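Local coordinates for Lin1909 protein (Listeria innocua, PDB 3FIJ) that is of unknown function but probably hydrolyses gamma-glutamyl amide bonds, and binds a manganese ion, at residues A[117-122]-A[180-185]; A[76-81]-A[129-134]; A[155-160]-A[168-173]. One frame throughout, in Å; residues are numbered along the deposited sequence.

Contact 1: residues A[117-122]-A[180-185]; sequences GMQLVN and QFIKKL
Met118 and Ile182 make the apolar part of this contact. Met118 is a selenomethionine, and its CE methyl meets Ile182 CD1 at 3.7 Å. The two side chains cross at about a right angle. Met118 leaves the helix extended and then bends at its last torsion (chi3 83°), which brings CE up against the end of Ile182. Ile182 CD1 also lies 3.8 Å from Asn122 CG, so one methyl touches both a selenomethionine and an amide. Leu185 CD1 lies near the end of the same amide. Ile200 and Val203 of strand 200-205 pack against Ile182 as well.

The polar part consists of two amides that reach backbone carbonyls. Gln119 OE1 is modelled 2.8 Å from Gln180 O, and Asn122 OD1 is modelled 3.0 Å from Lys184 O. Oxygen facing oxygen suggests that both amides are turned over in the model. Turned back, each may give a hydrogen bond to a carbonyl of 180-185, on either side of the short strand. The amide planes of Gln119 and Gln180 are 27° apart. Gln180 NE2 is held by Gln131 O, away from this helix.

The backbone of 180-185 has a classic beta bulge, where Lys183 and Lys184 both face Thr128. Phe181 turns away from the helix, and its ring sits edge-to-face with His143 and His178, two manganese ligands. Gln180 O is also hydrogen-bonded to His178 ND1. The segment that packs on the helix is thus second shell to the metal site.

The short strand 181-182 covers one flank of helix 116-124, which directly follows strand 111-114. With Cys115 at the junction, the layout is consistent with the nucleophile elbow of class I glutamine amidotransferases.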
loop_
_atom_site.group_PDB
_atom_site.type_symbol
_atom_site.label_atom_id
_atom_site.label_comp_id
_atom_site.label_asym_id
_atom_site.label_seq_id
_atom_site.Cartn_x
_atom_site.Cartn_y
_atom_site.Cartn_z
ATOM N N GLY A 117 -4.081 27.629 -14.744
ATOM C CA GLY A 117 -3.540 28.819 -15.372
ATOM C C GLY A 117 -4.553 29.843 -15.846
ATOM O O GLY A 117 -4.395 31.034 -15.578
HETATM N N MSE A 118 -5.578 29.392 -16.559
HETATM C CA MSE A 118 -6.627 30.271 -17.064
HETATM C C MSE A 118 -7.397 30.889 -15.892
HETATM O O MSE A 118 -7.901 32.007 -15.973
HETATM C CB MSE A 118 -7.588 29.474 -17.956
HETATM C CG MSE A 118 -8.725 30.289 -18.563
HETATM SE SE MSE A 118 -10.137 29.147 -19.304
HETATM C CE MSE A 118 -11.117 28.799 -17.636
ATOM N N GLN A 119 -7.499 30.142 -14.799
ATOM C CA GLN A 119 -8.199 30.651 -13.635
ATOM C C GLN A 119 -7.316 31.630 -12.872
ATOM O O GLN A 119 -7.814 32.563 -12.231
ATOM C CB GLN A 119 -8.634 29.501 -12.729
ATOM C CG GLN A 119 -9.654 28.604 -13.395
ATOM C CD GLN A 119 -10.226 27.575 -12.458
ATOM O OE1 GLN A 119 -11.062 26.760 -12.852
ATOM N NE2 GLN A 119 -9.779 27.600 -11.208
ATOM N N LEU A 120 -6.005 31.424 -12.931
ATOM C CA LEU A 120 -5.100 32.331 -12.242
ATOM C C LEU A 120 -5.101 33.686 -12.963
ATOM O O LEU A 120 -5.057 34.742 -12.333
ATOM C CB LEU A 120 -3.687 31.755 -12.187
ATOM C CG LEU A 120 -2.718 32.688 -11.463
ATOM C CD1 LEU A 120 -1.842 31.885 -10.557
ATOM C CD2 LEU A 120 -1.903 33.499 -12.468
ATOM N N VAL A 121 -5.160 33.660 -14.287
ATOM C CA VAL A 121 -5.195 34.898 -15.046
ATOM C C VAL A 121 -6.473 35.665 -14.660
ATOM O O VAL A 121 -6.421 36.836 -14.289
ATOM C CB VAL A 121 -5.169 34.593 -16.557
ATOM C CG1 VAL A 121 -5.516 35.836 -17.375
ATOM C CG2 VAL A 121 -3.804 34.078 -16.933
ATOM N N ASN A 122 -7.615 34.991 -14.724
ATOM C CA ASN A 122 -8.888 35.610 -14.386
ATOM C C ASN A 122 -8.821 36.310 -13.013
ATOM O O ASN A 122 -9.228 37.466 -12.871
ATOM C CB ASN A 122 -9.991 34.545 -14.411
ATOM C CG ASN A 122 -11.386 35.149 -14.358
ATOM O OD1 ASN A 122 -12.090 35.033 -13.348
ATOM N ND2 ASN A 122 -11.792 35.802 -15.448
ATOM N N GLN A 180 -12.980 23.405 -10.092
ATOM C CA GLN A 180 -13.275 24.824 -9.885
ATOM C C GLN A 180 -13.567 25.465 -11.240
ATOM O O GLN A 180 -13.151 24.941 -12.279
ATOM C CB GLN A 180 -12.100 25.547 -9.218
ATOM C CG GLN A 180 -11.714 25.018 -7.845
ATOM C CD GLN A 180 -11.043 26.079 -6.991
ATOM O OE1 GLN A 180 -10.215 26.846 -7.477
ATOM N NE2 GLN A 180 -11.392 26.123 -5.710
ATOM N N PHE A 181 -14.292 26.581 -11.233
ATOM C CA PHE A 181 -14.633 27.279 -12.476
ATOM C C PHE A 181 -14.588 28.793 -12.340
ATOM O O PHE A 181 -14.676 29.341 -11.241
ATOM C CB PHE A 181 -16.055 26.954 -12.935
ATOM C CG PHE A 181 -16.386 25.504 -12.961
ATOM C CD1 PHE A 181 -16.678 24.826 -11.787
ATOM C CD2 PHE A 181 -16.435 24.817 -14.167
ATOM C CE1 PHE A 181 -17.023 23.481 -11.809
ATOM C CE2 PHE A 181 -16.777 23.470 -14.209
ATOM C CZ PHE A 181 -17.072 22.796 -13.027
ATOM N N ILE A 182 -14.473 29.472 -13.474
ATOM C CA ILE A 182 -14.507 30.920 -13.463
ATOM C C ILE A 182 -15.954 31.276 -13.108
ATOM O O ILE A 182 -16.901 30.742 -13.698
ATOM C CB ILE A 182 -14.193 31.517 -14.858
ATOM C CG1 ILE A 182 -12.707 31.341 -15.185
ATOM C CG2 ILE A 182 -14.613 32.999 -14.897
ATOM C CD1 ILE A 182 -12.235 32.127 -16.415
ATOM N N LYS A 183 -16.128 32.155 -12.130
ATOM C CA LYS A 183 -17.466 32.584 -11.732
ATOM C C LYS A 183 -17.647 33.914 -12.435
ATOM O O LYS A 183 -18.292 33.997 -13.478
ATOM C CB LYS A 183 -17.552 32.754 -10.206
ATOM C CG LYS A 183 -18.973 32.991 -9.673
ATOM C CD LYS A 183 -19.087 32.712 -8.164
ATOM C CE LYS A 183 -18.299 33.728 -7.332
ATOM N NZ LYS A 183 -18.060 33.287 -5.919
ATOM N N LYS A 184 -17.054 34.953 -11.865
ATOM C CA LYS A 184 -17.118 36.274 -12.462
ATOM C C LYS A 184 -15.865 36.459 -13.327
ATOM O O LYS A 184 -14.739 36.397 -12.837
ATOM C CB LYS A 184 -17.182 37.347 -11.368
ATOM C CG LYS A 184 -17.341 38.769 -11.890
ATOM C CD LYS A 184 -18.591 38.897 -12.762
ATOM C CE LYS A 184 -18.784 40.322 -13.278
ATOM N NZ LYS A 184 -19.956 40.413 -14.195
ATOM N N LEU A 185 -16.072 36.668 -14.619
ATOM C CA LEU A 185 -14.974 36.856 -15.557
ATOM C C LEU A 185 -14.351 38.246 -15.436
ATOM O O LEU A 185 -15.048 39.254 -15.508
ATOM C CB LEU A 185 -15.482 36.655 -16.985
ATOM C CG LEU A 185 -14.444 36.790 -18.101
ATOM C CD1 LEU A 185 -13.547 35.551 -18.103
ATOM C CD2 LEU A 185 -15.149 36.951 -19.441
#

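Contact 2: residues A[76-81]-A[129-134]; sequences QLYLEE and LYQDIS
Gln131 NE2 gives two hydrogen bonds to the loop 76-81. One goes to Glu81 O over 3.1 Å and is nearly straight, with an N-H...O angle of 169°. That oxygen lies close to the amide plane of Gln131. The other goes to Glu80 OE1, also over 3.1 Å, and is more bent at 150°. It meets OE1 on the anti side of the carboxylate, tilted out of its plane. Glu80 and Gln131 run past each other in opposite directions, with carboxylate and amide planes 26° apart. The other end of the amide is used too, because Gln131 OE1 accepts from Ser83 N. Glu80 OE2 forms a salt bridge with Lys183.

Tyr78 brings the packing. Its CG sits between the backbone N and the carbonyl carbon (chi1 50°), and the ring reaches across to Leu129. Leu129 lies over one face of the ring, and its CD1 is 3.9 Å from Tyr78 CE2. Gln131 CG comes to the ring edge, 3.4 Å from Tyr78 OH. Val123 of helix 116-124 touches both Tyr78 and Leu129. The side chain of Glu81 starts away from 129-134, and its OE2 accepts from Thr155 N of a neighbouring subunit.

The contact fixes the loop after strand 64-67 to the short strand 129-130 and the turn beyond it. A buried glutamine amide has both ends bonded, so its rotation should be fixed. Glu80 is shared between an amide and a lysine, which would probably keep its carboxylate ionised.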
loop_
_atom_site.group_PDB
_atom_site.type_symbol
_atom_site.label_atom_id
_atom_site.label_comp_id
_atom_site.label_asym_id
_atom_site.label_seq_id
_atom_site.Cartn_x
_atom_site.Cartn_y
_atom_site.Cartn_z
ATOM N N GLN A 76 -8.396 33.794 -0.824
ATOM C CA GLN A 76 -8.122 35.141 -0.336
ATOM C C GLN A 76 -7.810 36.075 -1.507
ATOM O O GLN A 76 -8.135 37.265 -1.464
ATOM C CB GLN A 76 -6.933 35.082 0.614
ATOM C CG GLN A 76 -6.913 33.811 1.463
ATOM C CD GLN A 76 -7.936 33.862 2.562
ATOM O OE1 GLN A 76 -8.824 34.710 2.538
ATOM N NE2 GLN A 76 -7.826 32.964 3.533
ATOM N N LEU A 77 -7.178 35.530 -2.548
ATOM C CA LEU A 77 -6.826 36.311 -3.729
ATOM C C LEU A 77 -8.030 36.904 -4.450
ATOM O O LEU A 77 -7.894 37.888 -5.178
ATOM C CB LEU A 77 -5.993 35.471 -4.702
ATOM C CG LEU A 77 -4.476 35.651 -4.583
ATOM C CD1 LEU A 77 -4.032 35.330 -3.183
ATOM C CD2 LEU A 77 -3.766 34.761 -5.586
ATOM N N TYR A 78 -9.208 36.311 -4.280
ATOM C CA TYR A 78 -10.389 36.898 -4.901
ATOM C C TYR A 78 -11.457 37.269 -3.863
ATOM O O TYR A 78 -12.664 37.222 -4.111
ATOM C CB TYR A 78 -10.939 36.021 -6.054
ATOM C CG TYR A 78 -11.155 34.547 -5.787
ATOM C CD1 TYR A 78 -12.415 34.062 -5.463
ATOM C CD2 TYR A 78 -10.104 33.635 -5.884
ATOM C CE1 TYR A 78 -12.633 32.708 -5.241
ATOM C CE2 TYR A 78 -10.310 32.270 -5.659
ATOM C CZ TYR A 78 -11.582 31.817 -5.338
ATOM O OH TYR A 78 -11.824 30.476 -5.098
ATOM N N LEU A 79 -10.966 37.656 -2.689
ATOM C CA LEU A 79 -11.797 38.126 -1.582
ATOM C C LEU A 79 -12.825 37.161 -1.008
ATOM O O LEU A 79 -13.951 37.550 -0.713
ATOM C CB LEU A 79 -12.498 39.422 -2.006
ATOM C CG LEU A 79 -11.546 40.437 -2.644
ATOM C CD1 LEU A 79 -12.336 41.640 -3.135
ATOM C CD2 LEU A 79 -10.485 40.849 -1.635
ATOM N N GLU A 80 -12.435 35.906 -0.838
ATOM C CA GLU A 80 -13.334 34.900 -0.287
ATOM C C GLU A 80 -12.557 34.066 0.713
ATOM O O GLU A 80 -11.358 33.835 0.534
ATOM C CB GLU A 80 -13.879 33.977 -1.400
ATOM C CG GLU A 80 -14.950 34.587 -2.290
ATOM C CD GLU A 80 -15.542 33.607 -3.327
ATOM O OE1 GLU A 80 -15.746 32.418 -3.006
ATOM O OE2 GLU A 80 -15.827 34.039 -4.465
ATOM N N GLU A 81 -13.218 33.634 1.781
ATOM C CA GLU A 81 -12.542 32.771 2.741
ATOM C C GLU A 81 -12.762 31.345 2.207
ATOM O O GLU A 81 -13.660 31.117 1.401
ATOM C CB GLU A 81 -13.123 32.959 4.150
ATOM C CG GLU A 81 -12.564 34.195 4.892
ATOM C CD GLU A 81 -11.084 34.065 5.295
ATOM O OE1 GLU A 81 -10.257 34.893 4.858
ATOM O OE2 GLU A 81 -10.736 33.142 6.060
ATOM N N LEU A 129 -13.923 32.904 -8.851
ATOM C CA LEU A 129 -14.099 31.498 -9.202
ATOM C C LEU A 129 -15.106 30.796 -8.301
ATOM O O LEU A 129 -15.372 31.249 -7.191
ATOM C CB LEU A 129 -12.765 30.765 -9.052
ATOM C CG LEU A 129 -11.489 31.377 -9.629
ATOM C CD1 LEU A 129 -10.277 30.566 -9.155
ATOM C CD2 LEU A 129 -11.578 31.411 -11.142
ATOM N N TYR A 130 -15.673 29.695 -8.784
ATOM C CA TYR A 130 -16.557 28.886 -7.955
ATOM C C TYR A 130 -15.533 27.978 -7.277
ATOM O O TYR A 130 -14.684 27.401 -7.958
ATOM C CB TYR A 130 -17.498 28.010 -8.788
ATOM C CG TYR A 130 -18.684 28.726 -9.386
ATOM C CD1 TYR A 130 -18.637 29.216 -10.688
ATOM C CD2 TYR A 130 -19.866 28.910 -8.649
ATOM C CE1 TYR A 130 -19.729 29.868 -11.247
ATOM C CE2 TYR A 130 -20.966 29.566 -9.198
ATOM C CZ TYR A 130 -20.886 30.041 -10.498
ATOM O OH TYR A 130 -21.958 30.686 -11.057
ATOM N N GLN A 131 -15.596 27.851 -5.958
ATOM C CA GLN A 131 -14.649 27.014 -5.231
ATOM C C GLN A 131 -14.806 25.508 -5.465
ATOM O O GLN A 131 -13.846 24.755 -5.295
ATOM C CB GLN A 131 -14.724 27.330 -3.737
ATOM C CG GLN A 131 -14.094 28.661 -3.391
ATOM C CD GLN A 131 -13.996 28.901 -1.901
ATOM O OE1 GLN A 131 -13.757 27.972 -1.118
ATOM N NE2 GLN A 131 -14.157 30.158 -1.497
ATOM N N ASP A 132 -16.008 25.074 -5.853
ATOM C CA ASP A 132 -16.268 23.657 -6.123
ATOM C C ASP A 132 -17.461 23.496 -7.062
ATOM O O ASP A 132 -18.346 24.361 -7.108
ATOM C CB ASP A 132 -16.532 22.888 -4.821
ATOM C CG ASP A 132 -16.757 21.395 -5.050
ATOM O OD1 ASP A 132 -15.879 20.737 -5.651
ATOM O OD2 ASP A 132 -17.808 20.869 -4.624
ATOM N N ILE A 133 -17.475 22.386 -7.802
ATOM C CA ILE A 133 -18.539 22.084 -8.755
ATOM C C ILE A 133 -19.878 22.051 -8.027
ATOM O O ILE A 133 -20.906 22.423 -8.588
ATOM C CB ILE A 133 -18.296 20.708 -9.463
ATOM C CG1 ILE A 133 -16.912 20.698 -10.129
ATOM C CG2 ILE A 133 -19.352 20.460 -10.543
ATOM C CD1 ILE A 133 -16.548 19.367 -10.850
ATOM N N SER A 134 -19.857 21.631 -6.766
ATOM C CA SER A 134 -21.085 21.554 -5.975
ATOM C C SER A 134 -21.733 22.922 -5.713
ATOM O O SER A 134 -22.892 22.996 -5.282
ATOM C CB SER A 134 -20.810 20.894 -4.620
ATOM O OG SER A 134 -20.304 21.838 -3.692
#

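Contact 3: residues A[155-160]-A[168-173]; sequences TIDIEP and HPNKKL
Thr155 and Leu173 form a non-hydrogen-bonded antiparallel pair, with CA atoms 4.3 Å apart, and next to it Ile156 N bonds to Lys172 O at 3.1 Å. The motif is a beta hairpin with a long connection, made by strands 154-158 and 172-174 at one edge of the large mixed sheet. A type II turn from Pro169 to Lys172 leads into the second strand. Lys171, with its positive phi of 71°, takes the third position of that turn. Its backbone N makes a weak bond to Ile156 O.

Asn170 takes over where the backbone pairing ends. Its side chain imitates a strand carbonyl, and OD1 accepts from Ile158 N over a short 2.6 Å in the carbonyl plane. CG lies anti to the backbone N (chi1 -170°), which carries the amide across to strand 154-158.

Lys171 and Asp157 run side by side and point the same way. Lys171 NZ meets Asp157 OD1 at 2.9 Å, nearly along the C-O bond, in a salt bridge. Waters bind at this pair: one accepts a hydrogen bond from Lys171 NZ, and another donates one to Asp157 OD1. The bridge is thus at a wet surface.

Ile156 projects to the face of the sheet opposite Thr155 and Leu173. Its side chain comes within about 4 Å of the side chains of His154 and Glu201, both manganese ligands. Ile158 also packs toward His168, though the exact place of its CD1 is doubtful. The His168 side chain packs against Glu228 and Leu232 of helix 227-241. Near the start of strand 154-158, Leu173 CD1 presses on Thr155 CB at 3.3 Å, tighter than usual for two carbons.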
loop_
_atom_site.group_PDB
_atom_site.type_symbol
_atom_site.label_atom_id
_atom_site.label_comp_id
_atom_site.label_asym_id
_atom_site.label_seq_id
_atom_site.Cartn_x
_atom_site.Cartn_y
_atom_site.Cartn_z
ATOM N N THR A 155 -18.008 17.958 -24.819
ATOM C CA THR A 155 -17.988 18.781 -26.025
ATOM C C THR A 155 -18.196 20.279 -25.768
ATOM O O THR A 155 -19.063 20.685 -25.004
ATOM C CB THR A 155 -19.014 18.255 -27.097
ATOM O OG1 THR A 155 -19.901 19.308 -27.497
ATOM C CG2 THR A 155 -19.808 17.075 -26.567
ATOM N N ILE A 156 -17.384 21.097 -26.422
ATOM C CA ILE A 156 -17.452 22.540 -26.250
ATOM C C ILE A 156 -17.892 23.300 -27.489
ATOM O O ILE A 156 -17.504 22.966 -28.607
ATOM C CB ILE A 156 -16.084 23.097 -25.834
ATOM C CG1 ILE A 156 -15.027 22.694 -26.874
ATOM C CG2 ILE A 156 -15.732 22.588 -24.449
ATOM C CD1 ILE A 156 -13.627 23.230 -26.612
ATOM N N ASP A 157 -18.704 24.330 -27.270
ATOM C CA ASP A 157 -19.192 25.190 -28.341
ATOM C C ASP A 157 -18.130 26.273 -28.467
ATOM O O ASP A 157 -17.743 26.896 -27.472
ATOM C CB ASP A 157 -20.531 25.810 -27.950
ATOM C CG ASP A 157 -21.581 24.771 -27.635
ATOM O OD1 ASP A 157 -22.033 24.073 -28.563
ATOM O OD2 ASP A 157 -21.956 24.644 -26.453
ATOM N N ILE A 158 -17.657 26.495 -29.684
ATOM C CA ILE A 158 -16.608 27.471 -29.922
ATOM C C ILE A 158 -17.103 28.722 -30.622
ATOM O O ILE A 158 -17.907 28.650 -31.543
ATOM C CB ILE A 158 -15.482 26.840 -30.762
ATOM C CG1 ILE A 158 -14.936 25.608 -30.029
ATOM C CG2 ILE A 158 -14.376 27.847 -31.011
ATOM C CD1 ILE A 158 -13.837 24.869 -30.767
ATOM N N GLU A 159 -16.621 29.873 -30.167
ATOM C CA GLU A 159 -16.978 31.154 -30.764
ATOM C C GLU A 159 -16.285 31.191 -32.130
ATOM O O GLU A 159 -15.070 31.302 -32.195
ATOM C CB GLU A 159 -16.470 32.286 -29.866
ATOM C CG GLU A 159 -16.714 33.674 -30.403
ATOM C CD GLU A 159 -18.160 33.880 -30.785
ATOM O OE1 GLU A 159 -19.035 33.593 -29.935
ATOM O OE2 GLU A 159 -18.415 34.326 -31.928
ATOM N N PRO A 160 -17.052 31.095 -33.235
ATOM C CA PRO A 160 -16.509 31.105 -34.603
ATOM C C PRO A 160 -15.547 32.235 -34.944
ATOM O O PRO A 160 -14.665 32.075 -35.792
ATOM C CB PRO A 160 -17.765 31.128 -35.472
ATOM C CG PRO A 160 -18.751 31.847 -34.623
ATOM C CD PRO A 160 -18.521 31.214 -33.274
ATOM N N HIS A 168 -9.568 25.029 -33.420
ATOM C CA HIS A 168 -10.535 24.000 -33.057
ATOM C C HIS A 168 -11.902 24.201 -33.722
ATOM O O HIS A 168 -12.409 25.319 -33.805
ATOM C CB HIS A 168 -10.739 23.951 -31.530
ATOM C CG HIS A 168 -9.570 23.414 -30.760
ATOM N ND1 HIS A 168 -8.609 22.604 -31.324
ATOM C CD2 HIS A 168 -9.240 23.530 -29.452
ATOM C CE1 HIS A 168 -7.736 22.246 -30.396
ATOM N NE2 HIS A 168 -8.096 22.795 -29.250
ATOM N N PRO A 169 -12.512 23.110 -34.215
ATOM C CA PRO A 169 -13.824 23.206 -34.852
ATOM C C PRO A 169 -14.876 23.212 -33.754
ATOM O O PRO A 169 -14.600 22.793 -32.632
ATOM C CB PRO A 169 -13.890 21.941 -35.694
ATOM C CG PRO A 169 -13.140 20.965 -34.863
ATOM C CD PRO A 169 -11.934 21.768 -34.416
ATOM N N ASN A 170 -16.075 23.687 -34.069
ATOM C CA ASN A 170 -17.135 23.726 -33.079
ATOM C C ASN A 170 -17.510 22.292 -32.695
ATOM O O ASN A 170 -17.376 21.376 -33.500
ATOM C CB ASN A 170 -18.345 24.461 -33.649
ATOM C CG ASN A 170 -19.398 24.743 -32.598
ATOM O OD1 ASN A 170 -19.080 25.187 -31.489
ATOM N ND2 ASN A 170 -20.663 24.503 -32.942
ATOM N N LYS A 171 -17.955 22.103 -31.454
ATOM C CA LYS A 171 -18.353 20.788 -30.958
ATOM C C LYS A 171 -17.193 19.810 -30.724
ATOM O O LYS A 171 -17.408 18.614 -30.552
ATOM C CB LYS A 171 -19.376 20.169 -31.913
ATOM C CG LYS A 171 -20.667 20.968 -32.033
ATOM C CD LYS A 171 -21.483 20.888 -30.754
ATOM C CE LYS A 171 -22.738 21.746 -30.831
ATOM N NZ LYS A 171 -23.455 21.750 -29.520
ATOM N N LYS A 172 -15.970 20.325 -30.722
ATOM C CA LYS A 172 -14.774 19.512 -30.480
ATOM C C LYS A 172 -14.793 18.940 -29.056
ATOM O O LYS A 172 -15.165 19.642 -28.111
ATOM C CB LYS A 172 -13.530 20.390 -30.648
ATOM C CG LYS A 172 -12.249 19.845 -30.037
ATOM C CD LYS A 172 -11.583 18.834 -30.933
ATOM C CE LYS A 172 -10.168 18.558 -30.455
ATOM N NZ LYS A 172 -9.479 19.843 -30.163
ATOM N N LEU A 173 -14.406 17.678 -28.893
ATOM C CA LEU A 173 -14.374 17.096 -27.555
ATOM C C LEU A 173 -13.022 17.363 -26.918
ATOM O O LEU A 173 -11.978 17.112 -27.507
ATOM C CB LEU A 173 -14.673 15.598 -27.579
ATOM C CG LEU A 173 -16.140 15.241 -27.270
ATOM C CD1 LEU A 173 -17.062 15.891 -28.300
ATOM C CD2 LEU A 173 -16.325 13.734 -27.283
HETATM O O HOH W 1 -23.201 19.927 -27.135
HETATM O O HOH W 2 -24.731 23.298 -26.936
HETATM O O HOH W 3 -22.393 26.167 -30.447
HETATM O O HOH W 4 -20.532 27.875 -31.675
#

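How the contacts relate
From the N terminus, the loop after strand 64-67 opens contact 2 at 76-81. Helix 91-106 and strand 111-114 follow, and helix 116-124 opens contact 1. Contact 2 closes at 129-134, while contact 1 is still open, so the two cross. Contact 3 then opens and closes a short hairpin, 155-160 with 168-173, wholly within the loop of contact 1, which closes at 180-185. Contacts 1 and 2 touch: strands 129-130 and 181-182 pair in a small antiparallel sheet. Contact 3 stands apart at the edge of the main sheet, its centre about 19 Å from that of contact 1.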